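Local coordinates for fiber protein (Raptor adenovirus a, PDB 5FLD), which forms the trimeric head of the adenovirus fibre, here with its beta-hairpin deleted, and probably attaches the virus to its host-cell receptor, at residues C106-T111 with E117-Q122. The protein carries 2 engineered substitutions. Sequence-based numbering, arbitrary orientation.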
ATOM      1  N   CYS A 106      -3.909  -0.338 -10.956  1.00 25.17           N
ATOM      2  CA  CYS A 106      -4.800  -0.893 -11.960  1.00 25.18           C
ATOM      3  C   CYS A 106      -4.982   0.064 -13.097  1.00 26.88           C
ATOM      4  O   CYS A 106      -4.882   1.304 -12.957  1.00 26.75           O
ATOM      5  CB  CYS A 106      -6.173  -1.192 -11.366  1.00 25.63           C
ATOM      6  SG  CYS A 106      -6.039  -2.422 -10.039  1.00 31.00           S
ATOM      7  N   ILE A 107      -5.290  -0.532 -14.241  1.00 23.50           N
ATOM      8  CA  ILE A 107      -5.695   0.209 -15.398  1.00 23.97           C
ATOM      9  C   ILE A 107      -7.134  -0.155 -15.699  1.00 25.70           C
ATOM     10  O   ILE A 107      -7.466  -1.341 -15.827  1.00 25.87           O
ATOM     11  CB  ILE A 107      -4.826  -0.069 -16.650  1.00 26.35           C
ATOM     12  CG1 ILE A 107      -3.355   0.356 -16.468  1.00 28.14           C
ATOM     13  CG2 ILE A 107      -5.396   0.670 -17.832  1.00 26.72           C
ATOM     14  CD1 ILE A 107      -2.417  -0.359 -17.410  1.00 30.74           C
ATOM     15  N   PHE A 108      -7.975   0.865 -15.818  1.00 24.35           N
ATOM     16  CA  PHE A 108      -9.381   0.716 -16.198  1.00 24.10           C
ATOM     17  C   PHE A 108      -9.588   1.260 -17.589  1.00 25.58           C
ATOM     18  O   PHE A 108      -9.352   2.436 -17.855  1.00 27.33           O
ATOM     19  CB  PHE A 108     -10.356   1.401 -15.224  1.00 24.98           C
ATOM     20  CG  PHE A 108     -10.280   0.868 -13.822  1.00 24.94           C
ATOM     21  CD1 PHE A 108     -11.041  -0.202 -13.428  1.00 25.60           C
ATOM     22  CD2 PHE A 108      -9.407   1.444 -12.883  1.00 26.09           C
ATOM     23  CE1 PHE A 108     -10.930  -0.720 -12.134  1.00 25.32           C
ATOM     24  CE2 PHE A 108      -9.305   0.916 -11.599  1.00 27.23           C
ATOM     25  CZ  PHE A 108     -10.056  -0.150 -11.224  1.00 27.74           C
ATOM     26  N   ILE A 109     -10.012   0.385 -18.490  1.00 24.31           N
ATOM     27  CA  ILE A 109     -10.312   0.784 -19.862  1.00 25.45           C
ATOM     28  C   ILE A 109     -11.818   0.889 -19.977  1.00 24.38           C
ATOM     29  O   ILE A 109     -12.577  -0.090 -19.736  1.00 26.54           O
ATOM     30  CB  ILE A 109      -9.791  -0.260 -20.870  1.00 26.55           C
ATOM     31  CG1 ILE A 109      -8.290  -0.474 -20.663  1.00 29.13           C
ATOM     32  CG2 ILE A 109     -10.122   0.189 -22.291  1.00 27.71           C
ATOM     33  CD1 ILE A 109      -7.664  -1.405 -21.655  1.00 35.35           C
ATOM     34  N   THR A 110     -12.267   2.070 -20.389  1.00 25.82           N
ATOM     35  CA  THR A 110     -13.669   2.272 -20.709  1.00 25.77           C
ATOM     36  C   THR A 110     -13.752   2.553 -22.213  1.00 26.90           C
ATOM     37  O   THR A 110     -12.728   2.612 -22.879  1.00 27.68           O
ATOM     38  CB  THR A 110     -14.289   3.447 -19.916  1.00 26.66           C
ATOM     39  OG1 THR A 110     -13.699   4.683 -20.332  1.00 26.84           O
ATOM     40  CG2 THR A 110     -14.041   3.239 -18.408  1.00 27.21           C
ATOM     41  N   THR A 111     -14.954   2.717 -22.743  1.00 28.24           N
ATOM     42  CA  THR A 111     -15.077   3.048 -24.172  1.00 30.53           C
ATOM     43  C   THR A 111     -14.244   4.271 -24.546  1.00 31.63           C
ATOM     44  O   THR A 111     -13.515   4.256 -25.554  1.00 30.33           O
ATOM     45  CB  THR A 111     -16.542   3.238 -24.574  1.00 32.55           C
ATOM     46  OG1 THR A 111     -17.233   2.022 -24.304  1.00 35.56           O
ATOM     47  CG2 THR A 111     -16.642   3.581 -26.079  1.00 32.60           C
ATOM     48  N   GLU A 117      -4.703   4.006 -11.958  1.00 26.37           N
ATOM     49  CA  GLU A 117      -5.054   4.389 -10.565  1.00 28.98           C
ATOM     50  C   GLU A 117      -4.501   3.420  -9.558  1.00 27.59           C
ATOM     51  O   GLU A 117      -4.566   2.207  -9.740  1.00 26.72           O
ATOM     52  CB  GLU A 117      -6.574   4.301 -10.337  1.00 30.83           C
ATOM     53  CG  GLU A 117      -7.417   5.205 -11.149  1.00 32.10           C
ATOM     54  CD  GLU A 117      -8.882   5.054 -10.871  1.00 30.68           C
ATOM     55  OE1 GLU A 117      -9.294   4.398  -9.886  1.00 33.90           O
ATOM     56  OE2 GLU A 117      -9.625   5.646 -11.639  1.00 36.08           O
ATOM     57  N   LEU A 118      -4.043   3.946  -8.422  1.00 26.69           N
ATOM     58  CA  LEU A 118      -3.866   3.115  -7.237  1.00 25.95           C
ATOM     59  C   LEU A 118      -5.229   2.866  -6.604  1.00 27.44           C
ATOM     60  O   LEU A 118      -6.034   3.781  -6.462  1.00 30.53           O
ATOM     61  CB  LEU A 118      -2.891   3.739  -6.200  1.00 28.82           C
ATOM     62  CG  LEU A 118      -1.403   3.801  -6.546  1.00 36.13           C
ATOM     63  CD1 LEU A 118      -0.569   4.092  -5.303  1.00 38.29           C
ATOM     64  CD2 LEU A 118      -0.930   2.500  -7.128  1.00 38.15           C
ATOM     65  N   CYS A 119      -5.449   1.616  -6.237  1.00 25.77           N
ATOM     66  CA  CYS A 119      -6.697   1.100  -5.648  0.50 25.76           C
ATOM     67  C   CYS A 119      -6.355   0.194  -4.501  1.00 25.78           C
ATOM     68  O   CYS A 119      -5.219  -0.292  -4.428  1.00 29.01           O
ATOM     69  CB  CYS A 119      -7.435   0.230  -6.648  0.50 26.84           C
ATOM     70  SG  CYS A 119      -7.901   1.072  -8.160  0.50 27.24           S
ATOM     71  N   MET A 120      -7.316  -0.101  -3.642  1.00 25.07           N
ATOM     72  CA  MET A 120      -7.095  -1.158  -2.667  1.00 26.50           C
ATOM     73  C   MET A 120      -7.963  -2.345  -3.051  1.00 28.62           C
ATOM     74  O   MET A 120      -9.054  -2.181  -3.603  1.00 29.90           O
ATOM     75  CB  MET A 120      -7.321  -0.684  -1.260  1.00 30.18           C
ATOM     76  CG  MET A 120      -6.207   0.300  -0.842  1.00 34.77           C
ATOM     77  SD  MET A 120      -6.034   0.515   0.905  1.00 37.01           S
ATOM     78  CE  MET A 120      -4.986  -0.902   1.222  1.00 34.81           C
ATOM     79  N   MET A 121      -7.440  -3.539  -2.805  1.00 27.11           N
ATOM     80  CA  MET A 121      -8.142  -4.798  -3.132  1.00 28.49           C
ATOM     81  C   MET A 121      -8.160  -5.700  -1.922  1.00 28.24           C
ATOM     82  O   MET A 121      -7.222  -5.697  -1.143  1.00 27.02           O
ATOM     83  CB  MET A 121      -7.402  -5.530  -4.227  1.00 30.49           C
ATOM     84  CG  MET A 121      -7.292  -4.776  -5.505  1.00 36.80           C
ATOM     85  SD  MET A 121      -6.578  -5.926  -6.704  1.00 39.69           S
ATOM     86  CE  MET A 121      -7.123  -4.989  -8.085  1.00 39.82           C
ATOM     87  N   GLN A 122      -9.200  -6.530  -1.804  1.00 25.15           N
ATOM     88  CA  GLN A 122      -9.380  -7.380  -0.658  1.00 25.65           C
ATOM     89  C   GLN A 122     -10.238  -8.565  -1.038  1.00 25.41           C
ATOM     90  O   GLN A 122     -11.220  -8.390  -1.756  1.00 26.13           O
ATOM     91  CB  GLN A 122     -10.074  -6.597   0.460  1.00 29.49           C
ATOM     92  CG  GLN A 122     -10.073  -7.338   1.772  1.00 31.47           C
ATOM     93  CD  GLN A 122     -10.599  -6.490   2.911  1.00 35.54           C
ATOM     94  OE1 GLN A 122     -11.265  -5.459   2.703  1.00 39.24           O
ATOM     95  NE2 GLN A 122     -10.290  -6.909   4.123  1.00 36.03           N
TER
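The Phe108 ring receives the sulfur of Cys119 at its edge, in the ring plane, SG standing 3.7 Å from Phe108 CE2. This Cys sulfur-aromatic contact holds for one of two conformers of Cys119 and is therefore not certain. The carboxylate of Glu117 comes to the same ring obliquely, its OE1 3.9 Å from Phe108 CE2, with the side chains crossing at about a right angle. Ring and carboxylate planes are 49° apart. Beyond the two segments, Arg137 makes a salt bridge with Glu117 OE2 and a cation-pi contact with Phe108, so one guanidinium group ties the acid to the ring; its charge would probably favour the ionised carboxylate.

Sulfur continues along this buried side of the sheet. With SG anti to the carbonyl carbon (chi1 -61°), Cys106 meets the terminal methyl of Met121, SG to CE 3.4 Å, a tight approach. The extended chain of Met121 carries that methyl back across to the neighbouring strand.

The backbones join at one antiparallel hydrogen-bonded pair, Cys106 with Glu117. Cys106 N reaches Glu117 O at 2.9 Å in a nearly straight bond, and Glu117 N returns to Cys106 O at 2.9 Å. From this shared pair the segments extend in different directions, 109° apart, while the ladder continues through Phe108-Tyr115 and Cys119-Ala104. Leu118 points away from this interior and packs against Leu118 and Met120 of neighbouring subunits. The Cys106-Glu117 pair and the side chains beside it belong to the hairpin of strands 102-109 and 114-125, distinct from the deleted one, within the antiparallel beta fold of a trimeric adenovirus fibre head.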